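Local coordinates for protein nucleoporin NUP159 (Saccharomyces cerevisiae, PDB 1XIP) that forms part of the nuclear pore complex and, through this N-terminal beta-propeller domain, tethers the helicase Dbp5 to the pore for mRNA export, at residues S167-L178 with P216-F227; V242-I250 with E262-I273. All blocks are in the same frame, centred on the assembly; numbering follows the deposited sequence.

In the fold
Both contacts belong to the beta-propeller that makes up this N-terminal part of the nucleoporin. Their centres lie about 18 Å apart. They come one after the other along the chain: contact 1 closes before contact 2 opens. Contact 1 joins two blades, with strands 167-170 and 174-179 on one side and strands 215-221 and 226-232 on the other. Contact 2 lies further along the second of these blades, in the hairpin of strands 246-254 and 257-263 and the chain flanking it. Strands 226-232 and 246-254 are neighbours in that sheet, and L217, L222 and F227 pack on Q246 and I250. One blade therefore carries both a blade-to-blade interface and the exit of the chain toward the next blade.

Contact 1 of 2, residues S167-L178 with P216-F227; sequences SFDVTNSQLAVL and PLSVTILSPQDF
This is a buried interface between two neighbouring blades of the beta-propeller. S167-L178 supplies the first hairpin of one blade. P216-F227 supplies the first strand of the next blade and the start of its second. Strands 167-170 and 216-221 run nearly parallel, 9° apart, with their axes 5.4 Å from each other at closest. They are not joined by a backbone ladder. Two side chains of the first strand grip backbone N-H groups of the second instead. S167 OG accepts from V219 N at 3.0 Å. D169 OD2 accepts from I221 N at 2.7 Å, using its anti lone pair, away from OD1. D169 reaches this N-H because its CG is anti to the backbone N (chi1 -164°). K281 makes a long, weak ion pair with the same oxygen. S167 and D169 are two apart and point the same way, as do the N-H groups of V219 and I221.

I221 and V219 fill the space between the two sheets. I221 CD1 lies over the D169 carbonyl, and CG1 meets A176 CB at 3.8 Å. V219 CG2 is wedged against L178 CB at 3.5 Å. At the end of the hairpin, the L178 side chain lies across P216 at about a right angle, CD2 against CB. A176 CB also touches F227 CE1, obliquely to the ring. Two waters finish the seam near S167. One bridges S167 OG and S218 OG. The other donates to V219 O and, weakly, to F168 O.

The extended side chain of Q174 runs along the other end of the seam. Its stronger amide partner is S186 OG, in its own blade. Its bond from NE2 to P224 O is weak and bent. The amide plane stands 64° from the F227 ring, and NE2 sits 3.5 Å from F227 CZ.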
loop_
_atom_site.group_PDB
_atom_site.type_symbol
_atom_site.label_atom_id
_atom_site.label_comp_id
_atom_site.label_asym_id
_atom_site.label_seq_id
_atom_site.Cartn_x
_atom_site.Cartn_y
_atom_site.Cartn_z
ATOM N N SER A 167 7.904 5.177 -8.932
ATOM C CA SER A 167 6.685 4.661 -8.353
ATOM C C SER A 167 5.660 4.387 -9.438
ATOM O O SER A 167 5.574 5.100 -10.423
ATOM C CB SER A 167 6.100 5.650 -7.330
ATOM O OG SER A 167 5.113 5.009 -6.524
ATOM N N PHE A 168 4.868 3.354 -9.242
ATOM C CA PHE A 168 3.770 3.072 -10.147
ATOM C C PHE A 168 2.529 2.668 -9.350
ATOM O O PHE A 168 2.617 2.331 -8.179
ATOM C CB PHE A 168 4.166 1.984 -11.148
ATOM C CG PHE A 168 4.085 0.577 -10.586
ATOM C CD1 PHE A 168 2.944 -0.203 -10.787
ATOM C CD2 PHE A 168 5.154 0.032 -9.875
ATOM C CE1 PHE A 168 2.865 -1.506 -10.279
ATOM C CE2 PHE A 168 5.093 -1.267 -9.370
ATOM C CZ PHE A 168 3.945 -2.038 -9.567
ATOM N N ASP A 169 1.375 2.713 -9.997
ATOM C CA ASP A 169 0.146 2.174 -9.423
ATOM C C ASP A 169 -0.701 1.597 -10.556
ATOM O O ASP A 169 -0.637 2.091 -11.668
ATOM C CB ASP A 169 -0.615 3.274 -8.667
ATOM C CG ASP A 169 -1.681 2.722 -7.734
ATOM O OD1 ASP A 169 -1.720 1.476 -7.496
ATOM O OD2 ASP A 169 -2.532 3.464 -7.185
ATOM N N VAL A 170 -1.462 0.537 -10.279
ATOM C CA VAL A 170 -2.423 -0.001 -11.245
ATOM C C VAL A 170 -3.779 -0.225 -10.646
ATOM O O VAL A 170 -3.910 -0.520 -9.440
ATOM C CB VAL A 170 -2.034 -1.378 -11.817
ATOM C CG1 VAL A 170 -1.543 -1.253 -13.242
ATOM C CG2 VAL A 170 -1.069 -2.113 -10.934
ATOM N N THR A 171 -4.789 -0.100 -11.504
ATOM C CA THR A 171 -6.113 -0.631 -11.237
ATOM C C THR A 171 -6.428 -1.635 -12.336
ATOM O O THR A 171 -5.581 -1.936 -13.173
ATOM C CB THR A 171 -7.165 0.487 -11.245
ATOM O OG1 THR A 171 -7.179 1.128 -12.538
ATOM C CG2 THR A 171 -6.797 1.597 -10.258
ATOM N N ASN A 172 -7.653 -2.133 -12.350
ATOM C CA ASN A 172 -8.091 -3.001 -13.416
ATOM C C ASN A 172 -7.986 -2.399 -14.820
ATOM O O ASN A 172 -7.910 -3.134 -15.797
ATOM C CB ASN A 172 -9.516 -3.451 -13.163
ATOM C CG ASN A 172 -9.818 -4.747 -13.839
ATOM O OD1 ASN A 172 -10.300 -4.770 -14.976
ATOM N ND2 ASN A 172 -9.502 -5.851 -13.167
ATOM N N SER A 173 -7.976 -1.068 -14.917
ATOM C CA SER A 173 -8.076 -0.397 -16.218
ATOM C C SER A 173 -7.079 0.734 -16.460
ATOM O O SER A 173 -7.002 1.258 -17.566
ATOM C CB SER A 173 -9.500 0.103 -16.441
ATOM O OG SER A 173 -9.899 0.949 -15.384
ATOM N N GLN A 174 -6.303 1.091 -15.436
ATOM C CA GLN A 174 -5.332 2.184 -15.544
ATOM C C GLN A 174 -3.958 1.809 -14.980
ATOM O O GLN A 174 -3.863 0.988 -14.073
ATOM C CB GLN A 174 -5.872 3.400 -14.815
ATOM C CG GLN A 174 -5.270 4.720 -15.220
ATOM C CD GLN A 174 -5.842 5.863 -14.394
ATOM O OE1 GLN A 174 -6.747 5.647 -13.567
ATOM N NE2 GLN A 174 -5.334 7.082 -14.615
ATOM N N LEU A 175 -2.905 2.410 -15.534
ATOM C CA LEU A 175 -1.537 2.293 -15.004
ATOM C C LEU A 175 -0.883 3.666 -14.966
ATOM O O LEU A 175 -0.721 4.320 -16.004
ATOM C CB LEU A 175 -0.685 1.324 -15.850
ATOM C CG LEU A 175 0.817 1.004 -15.584
ATOM C CD1 LEU A 175 1.398 1.563 -14.310
ATOM C CD2 LEU A 175 1.055 -0.497 -15.602
ATOM N N ALA A 176 -0.523 4.102 -13.763
ATOM C CA ALA A 176 0.164 5.376 -13.569
ATOM C C ALA A 176 1.651 5.182 -13.229
ATOM O O ALA A 176 2.038 4.228 -12.565
ATOM C CB ALA A 176 -0.524 6.180 -12.492
ATOM N N VAL A 177 2.470 6.116 -13.675
ATOM C CA VAL A 177 3.913 6.018 -13.521
ATOM C C VAL A 177 4.463 7.384 -13.067
ATOM O O VAL A 177 4.064 8.430 -13.600
ATOM C CB VAL A 177 4.540 5.556 -14.867
ATOM C CG1 VAL A 177 5.991 5.919 -14.969
ATOM C CG2 VAL A 177 4.337 4.049 -15.064
ATOM N N LEU A 178 5.319 7.367 -12.038
ATOM C CA LEU A 178 6.079 8.538 -11.607
ATOM C C LEU A 178 7.529 8.350 -12.031
ATOM O O LEU A 178 8.167 7.355 -11.657
ATOM C CB LEU A 178 6.029 8.700 -10.091
ATOM C CG LEU A 178 5.990 10.113 -9.472
ATOM C CD1 LEU A 178 6.301 10.076 -7.983
ATOM C CD2 LEU A 178 6.892 11.126 -10.190
ATOM N N PRO A 216 11.087 12.128 -6.203
ATOM C CA PRO A 216 9.836 11.449 -6.545
ATOM C C PRO A 216 9.727 10.179 -5.709
ATOM O O PRO A 216 10.617 9.328 -5.803
ATOM C CB PRO A 216 10.013 11.121 -8.029
ATOM C CG PRO A 216 11.505 11.019 -8.227
ATOM C CD PRO A 216 12.103 12.006 -7.271
ATOM N N LEU A 217 8.687 10.072 -4.877
ATOM C CA LEU A 217 8.586 8.950 -3.940
ATOM C C LEU A 217 7.422 8.003 -4.257
ATOM O O LEU A 217 7.564 6.786 -4.136
ATOM C CB LEU A 217 8.524 9.434 -2.483
ATOM C CG LEU A 217 9.658 10.293 -1.857
ATOM C CD1 LEU A 217 9.320 10.723 -0.454
ATOM C CD2 LEU A 217 10.966 9.576 -1.839
ATOM N N SER A 218 6.282 8.544 -4.691
ATOM C CA SER A 218 5.072 7.742 -4.708
ATOM C C SER A 218 3.914 8.273 -5.587
ATOM O O SER A 218 3.634 9.462 -5.583
ATOM C CB SER A 218 4.595 7.554 -3.269
ATOM O OG SER A 218 3.201 7.339 -3.250
ATOM N N VAL A 219 3.261 7.377 -6.337
ATOM C CA VAL A 219 1.952 7.666 -6.943
ATOM C C VAL A 219 0.883 6.726 -6.445
ATOM O O VAL A 219 1.162 5.569 -6.117
ATOM C CB VAL A 219 1.860 7.489 -8.480
ATOM C CG1 VAL A 219 1.337 8.766 -9.114
ATOM C CG2 VAL A 219 3.139 6.955 -9.110
ATOM N N THR A 220 -0.350 7.227 -6.447
ATOM C CA THR A 220 -1.520 6.432 -6.155
ATOM C C THR A 220 -2.641 6.938 -7.022
ATOM O O THR A 220 -2.898 8.133 -7.054
ATOM C CB THR A 220 -1.892 6.584 -4.682
ATOM O OG1 THR A 220 -0.796 6.141 -3.882
ATOM C CG2 THR A 220 -3.005 5.624 -4.295
ATOM N N ILE A 221 -3.285 6.027 -7.742
ATOM C CA ILE A 221 -4.495 6.321 -8.485
ATOM C C ILE A 221 -5.658 6.345 -7.509
ATOM O O ILE A 221 -5.945 5.331 -6.855
ATOM C CB ILE A 221 -4.740 5.234 -9.528
ATOM C CG1 ILE A 221 -3.574 5.167 -10.514
ATOM C CG2 ILE A 221 -6.050 5.472 -10.224
ATOM C CD1 ILE A 221 -3.632 4.002 -11.486
ATOM N N LEU A 222 -6.321 7.492 -7.392
ATOM C CA LEU A 222 -7.491 7.591 -6.515
ATOM C C LEU A 222 -8.765 7.438 -7.333
ATOM O O LEU A 222 -9.785 6.973 -6.831
ATOM C CB LEU A 222 -7.508 8.914 -5.743
ATOM C CG LEU A 222 -6.327 9.252 -4.831
ATOM C CD1 LEU A 222 -6.399 10.703 -4.406
ATOM C CD2 LEU A 222 -6.261 8.348 -3.616
ATOM N N SER A 223 -8.684 7.850 -8.592
ATOM C CA SER A 223 -9.764 7.724 -9.572
ATOM C C SER A 223 -9.087 7.826 -10.929
ATOM O O SER A 223 -7.915 8.188 -10.993
ATOM C CB SER A 223 -10.799 8.843 -9.396
ATOM O OG SER A 223 -10.446 10.001 -10.146
ATOM N N PRO A 224 -9.788 7.513 -12.016
ATOM C CA PRO A 224 -9.181 7.639 -13.352
ATOM C C PRO A 224 -8.638 9.059 -13.619
ATOM O O PRO A 224 -7.790 9.215 -14.499
ATOM C CB PRO A 224 -10.336 7.308 -14.289
ATOM C CG PRO A 224 -11.261 6.473 -13.458
ATOM C CD PRO A 224 -11.178 7.026 -12.083
ATOM N N GLN A 225 -9.101 10.046 -12.839
ATOM C CA GLN A 225 -8.706 11.453 -12.998
ATOM C C GLN A 225 -7.752 12.035 -11.924
ATOM O O GLN A 225 -6.952 12.941 -12.214
ATOM C CB GLN A 225 -9.951 12.329 -13.112
ATOM C CG GLN A 225 -10.354 12.553 -14.557
ATOM C CD GLN A 225 -11.791 12.989 -14.712
ATOM O OE1 GLN A 225 -12.081 14.194 -14.756
ATOM N NE2 GLN A 225 -12.701 12.014 -14.817
ATOM N N ASP A 226 -7.854 11.518 -10.696
ATOM C CA ASP A 226 -7.016 11.967 -9.582
ATOM C C ASP A 226 -5.801 11.079 -9.333
ATOM O O ASP A 226 -5.835 9.869 -9.569
ATOM C CB ASP A 226 -7.815 12.036 -8.279
ATOM C CG ASP A 226 -9.219 12.588 -8.464
ATOM O OD1 ASP A 226 -9.537 13.144 -9.554
ATOM O OD2 ASP A 226 -10.079 12.494 -7.548
ATOM N N PHE A 227 -4.733 11.693 -8.835
ATOM C CA PHE A 227 -3.601 10.963 -8.293
ATOM C C PHE A 227 -3.138 11.635 -7.006
ATOM O O PHE A 227 -3.399 12.817 -6.762
ATOM C CB PHE A 227 -2.437 10.882 -9.288
ATOM C CG PHE A 227 -2.843 10.513 -10.691
ATOM C CD1 PHE A 227 -2.883 9.184 -11.087
ATOM C CD2 PHE A 227 -3.168 11.502 -11.625
ATOM C CE1 PHE A 227 -3.254 8.832 -12.386
ATOM C CE2 PHE A 227 -3.554 11.163 -12.930
ATOM C CZ PHE A 227 -3.595 9.823 -13.308
HETATM O O HOH W 1 3.941 4.410 -3.631
HETATM O O HOH W 2 1.967 3.228 -4.950
#

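Contact 2 of 2, residues V242-I250 with E262-I273; sequences VSYDQKMYI and ETFDITPPFGQI
Selenomethionine M248, E262 and P269 have the most surface buried in this contact, which lies in a beta-hairpin of one propeller blade and the chain beyond it. Strand 246-254 pairs with strand 257-263, and Y249 and E262 form an antiparallel non-hydrogen-bonded pair. T263 N donates to M248 O at 3.0 Å. After T263 the chain leaves the strand but stays antiparallel to 242-250, so P269 faces Y244 and Q272 faces V242.

M248 reaches across to this departing chain. Its side chain is folded at chi2 and chi3, both -77°, which brings CE to 3.3 Å from I266 O. Beyond it, the side chains of I250 and I266 cross at about a right angle, CD1 against CD1.

E262 works on the other face of the hairpin. K247 bends at its last torsion, chi4 -76°, and NZ makes a salt bridge to E262 OE1 at 2.9 Å, on the syn side of the carboxylate. E262 OE2 takes a hydrogen bond from a water that also donates to T263 O and accepts from M248 N. The same oxygen lies over one face of the F264 ring, toward its rim.

P269, part of a PXFG repeat and the centre of an inverse gamma turn, packs between Y244 and Q246. Its CB meets Y244 CB at 3.7 Å. Q246 lies alongside the proline ring, pointing the opposite way, with OE1 3.5 Å from P269 CB. The carbonyls of G271 and I273 line the edge of the Y244 ring. Y244 OH accepts from R275 N and donates to I273 O, in the ring plane, at 2.7 Å.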
loop_
_atom_site.group_PDB
_atom_site.type_symbol
_atom_site.label_atom_id
_atom_site.label_comp_id
_atom_site.label_asym_id
_atom_site.label_seq_id
_atom_site.Cartn_x
_atom_site.Cartn_y
_atom_site.Cartn_z
ATOM N N VAL A 242 16.832 8.549 11.650
ATOM C CA VAL A 242 15.940 8.888 10.530
ATOM C C VAL A 242 14.825 9.910 10.817
ATOM O O VAL A 242 14.123 9.845 11.827
ATOM C CB VAL A 242 15.353 7.613 9.846
ATOM C CG1 VAL A 242 14.041 7.165 10.508
ATOM C CG2 VAL A 242 15.164 7.838 8.355
ATOM N N SER A 243 14.697 10.849 9.891
ATOM C CA SER A 243 13.670 11.878 9.904
ATOM C C SER A 243 13.123 11.936 8.475
ATOM O O SER A 243 13.908 11.877 7.529
ATOM C CB SER A 243 14.304 13.222 10.287
ATOM O OG SER A 243 13.342 14.250 10.408
ATOM N N TYR A 244 11.799 12.017 8.307
ATOM C CA TYR A 244 11.219 12.195 6.957
ATOM C C TYR A 244 10.685 13.604 6.723
ATOM O O TYR A 244 10.005 14.178 7.584
ATOM C CB TYR A 244 10.121 11.161 6.650
ATOM C CG TYR A 244 10.595 9.732 6.713
ATOM C CD1 TYR A 244 11.311 9.159 5.651
ATOM C CD2 TYR A 244 10.344 8.951 7.830
ATOM C CE1 TYR A 244 11.761 7.851 5.713
ATOM C CE2 TYR A 244 10.797 7.647 7.906
ATOM C CZ TYR A 244 11.499 7.102 6.846
ATOM O OH TYR A 244 11.928 5.806 6.935
ATOM N N ASP A 245 11.005 14.156 5.560
ATOM C CA ASP A 245 10.421 15.405 5.129
ATOM C C ASP A 245 9.725 15.213 3.777
ATOM O O ASP A 245 10.373 14.957 2.760
ATOM C CB ASP A 245 11.484 16.507 5.066
ATOM C CG ASP A 245 10.935 17.827 4.525
ATOM O OD1 ASP A 245 9.798 18.223 4.935
ATOM O OD2 ASP A 245 11.561 18.523 3.679
ATOM N N GLN A 246 8.401 15.334 3.766
ATOM C CA GLN A 246 7.634 14.970 2.579
ATOM C C GLN A 246 6.540 15.964 2.210
ATOM O O GLN A 246 5.894 16.539 3.082
ATOM C CB GLN A 246 7.013 13.594 2.783
ATOM C CG GLN A 246 7.960 12.458 2.521
ATOM C CD GLN A 246 7.422 11.142 3.012
ATOM O OE1 GLN A 246 6.232 11.016 3.241
ATOM N NE2 GLN A 246 8.298 10.156 3.186
ATOM N N LYS A 247 6.310 16.134 0.915
ATOM C CA LYS A 247 5.185 16.925 0.449
ATOM C C LYS A 247 4.201 16.097 -0.356
ATOM O O LYS A 247 4.588 15.394 -1.284
ATOM C CB LYS A 247 5.678 18.109 -0.368
ATOM C CG LYS A 247 6.250 19.208 0.484
ATOM C CD LYS A 247 6.520 20.446 -0.321
ATOM C CE LYS A 247 6.970 21.579 0.567
ATOM N NZ LYS A 247 5.816 22.163 1.301
HETATM N N MSE A 248 2.922 16.186 0.005
HETATM C CA MSE A 248 1.875 15.452 -0.711
HETATM C C MSE A 248 1.027 16.344 -1.590
HETATM O O MSE A 248 0.630 17.432 -1.186
HETATM C CB MSE A 248 0.968 14.659 0.230
HETATM C CG MSE A 248 1.277 14.806 1.688
HETATM SE SE MSE A 248 2.847 13.771 2.262
HETATM C CE MSE A 248 2.048 12.008 2.323
ATOM N N TYR A 249 0.737 15.858 -2.793
ATOM C CA TYR A 249 -0.068 16.600 -3.738
ATOM C C TYR A 249 -1.176 15.741 -4.311
ATOM O O TYR A 249 -0.956 14.591 -4.673
ATOM C CB TYR A 249 0.807 17.144 -4.864
ATOM C CG TYR A 249 1.783 18.199 -4.409
ATOM C CD1 TYR A 249 1.458 19.553 -4.464
ATOM C CD2 TYR A 249 3.036 17.847 -3.920
ATOM C CE1 TYR A 249 2.362 20.511 -4.050
ATOM C CE2 TYR A 249 3.927 18.791 -3.501
ATOM C CZ TYR A 249 3.599 20.117 -3.569
ATOM O OH TYR A 249 4.531 21.053 -3.148
ATOM N N ILE A 250 -2.369 16.307 -4.375
ATOM C CA ILE A 250 -3.451 15.723 -5.132
ATOM C C ILE A 250 -3.434 16.322 -6.542
ATOM O O ILE A 250 -3.473 17.533 -6.712
ATOM C CB ILE A 250 -4.778 16.007 -4.443
ATOM C CG1 ILE A 250 -4.757 15.519 -2.979
ATOM C CG2 ILE A 250 -5.935 15.429 -5.258
ATOM C CD1 ILE A 250 -4.985 14.024 -2.794
ATOM N N GLU A 262 -1.583 20.996 -2.607
ATOM C CA GLU A 262 -0.920 20.444 -1.423
ATOM C C GLU A 262 -1.895 19.955 -0.379
ATOM O O GLU A 262 -2.951 20.546 -0.211
ATOM C CB GLU A 262 -0.039 21.493 -0.761
ATOM C CG GLU A 262 1.374 21.539 -1.300
ATOM C CD GLU A 262 2.441 21.517 -0.212
ATOM O OE1 GLU A 262 3.476 22.190 -0.398
ATOM O OE2 GLU A 262 2.256 20.813 0.809
ATOM N N THR A 263 -1.533 18.869 0.315
ATOM C CA THR A 263 -2.090 18.559 1.634
ATOM C C THR A 263 -1.004 18.435 2.656
ATOM O O THR A 263 0.105 17.967 2.367
ATOM C CB THR A 263 -2.843 17.229 1.690
ATOM O OG1 THR A 263 -2.845 16.598 0.407
ATOM C CG2 THR A 263 -4.299 17.463 2.048
ATOM N N PHE A 264 -1.367 18.799 3.873
ATOM C CA PHE A 264 -0.566 18.533 5.027
ATOM C C PHE A 264 -1.308 17.542 5.896
ATOM O O PHE A 264 -0.866 17.227 6.999
ATOM C CB PHE A 264 -0.289 19.843 5.775
ATOM C CG PHE A 264 0.522 20.821 4.974
ATOM C CD1 PHE A 264 1.928 20.774 4.993
ATOM C CD2 PHE A 264 -0.108 21.772 4.172
ATOM C CE1 PHE A 264 2.686 21.670 4.231
ATOM C CE2 PHE A 264 0.636 22.664 3.416
ATOM C CZ PHE A 264 2.040 22.615 3.449
ATOM N N ASP A 265 -2.434 17.036 5.395
ATOM C CA ASP A 265 -3.318 16.190 6.224
ATOM C C ASP A 265 -3.447 14.740 5.776
ATOM O O ASP A 265 -4.238 13.985 6.343
ATOM C CB ASP A 265 -4.725 16.798 6.373
ATOM C CG ASP A 265 -4.723 18.130 7.108
ATOM O OD1 ASP A 265 -3.869 18.332 8.022
ATOM O OD2 ASP A 265 -5.556 19.032 6.839
ATOM N N ILE A 266 -2.698 14.349 4.757
ATOM C CA ILE A 266 -2.636 12.946 4.403
ATOM C C ILE A 266 -1.332 12.390 4.924
ATOM O O ILE A 266 -0.257 12.806 4.479
ATOM C CB ILE A 266 -2.745 12.726 2.887
ATOM C CG1 ILE A 266 -4.166 13.007 2.402
ATOM C CG2 ILE A 266 -2.366 11.302 2.552
ATOM C CD1 ILE A 266 -4.327 12.940 0.908
ATOM N N THR A 267 -1.424 11.474 5.885
ATOM C CA THR A 267 -0.288 10.641 6.269
ATOM C C THR A 267 0.983 11.427 6.610
ATOM O O THR A 267 2.017 11.188 5.993
ATOM C CB THR A 267 0.096 9.674 5.135
ATOM O OG1 THR A 267 -1.063 8.959 4.694
ATOM C CG2 THR A 267 1.073 8.647 5.635
ATOM N N PRO A 268 0.935 12.374 7.545
ATOM C CA PRO A 268 2.153 13.102 7.912
ATOM C C PRO A 268 3.317 12.167 8.334
ATOM O O PRO A 268 3.138 11.281 9.185
ATOM C CB PRO A 268 1.696 13.981 9.081
ATOM C CG PRO A 268 0.302 13.529 9.456
ATOM C CD PRO A 268 -0.255 12.862 8.284
ATOM N N PRO A 269 4.504 12.375 7.761
ATOM C CA PRO A 269 5.613 11.438 7.905
ATOM C C PRO A 269 6.451 11.634 9.157
ATOM O O PRO A 269 7.588 12.099 9.050
ATOM C CB PRO A 269 6.454 11.736 6.672
ATOM C CG PRO A 269 6.243 13.158 6.424
ATOM C CD PRO A 269 4.882 13.530 6.933
ATOM N N PHE A 270 5.914 11.261 10.319
ATOM C CA PHE A 270 6.644 11.349 11.584
ATOM C C PHE A 270 7.360 10.048 11.939
ATOM O O PHE A 270 7.861 9.884 13.058
ATOM C CB PHE A 270 5.697 11.771 12.713
ATOM C CG PHE A 270 5.249 13.201 12.609
ATOM C CD1 PHE A 270 6.022 14.230 13.142
ATOM C CD2 PHE A 270 4.072 13.530 11.933
ATOM C CE1 PHE A 270 5.619 15.574 13.015
ATOM C CE2 PHE A 270 3.662 14.864 11.803
ATOM C CZ PHE A 270 4.437 15.889 12.345
ATOM N N GLY A 271 7.429 9.126 10.991
ATOM C CA GLY A 271 8.032 7.832 11.244
ATOM C C GLY A 271 9.481 7.910 11.709
ATOM O O GLY A 271 10.219 8.817 11.306
ATOM N N GLN A 272 9.883 6.941 12.547
ATOM C CA GLN A 272 11.285 6.824 13.009
ATOM C C GLN A 272 11.984 5.490 12.702
ATOM O O GLN A 272 13.061 5.233 13.218
ATOM C CB GLN A 272 11.407 7.111 14.501
ATOM C CG GLN A 272 10.709 8.382 14.975
ATOM C CD GLN A 272 10.385 8.311 16.459
ATOM O OE1 GLN A 272 9.382 7.690 16.862
ATOM N NE2 GLN A 272 11.247 8.914 17.279
ATOM N N ILE A 273 11.371 4.641 11.884
ATOM C CA ILE A 273 12.042 3.448 11.378
ATOM C C ILE A 273 12.406 3.696 9.920
ATOM O O ILE A 273 11.657 4.346 9.193
ATOM C CB ILE A 273 11.124 2.174 11.495
ATOM C CG1 ILE A 273 10.455 2.034 12.885
ATOM C CG2 ILE A 273 11.890 0.894 11.114
ATOM C CD1 ILE A 273 11.327 2.330 14.101
HETATM O O HOH W 3 2.560 18.295 1.699
#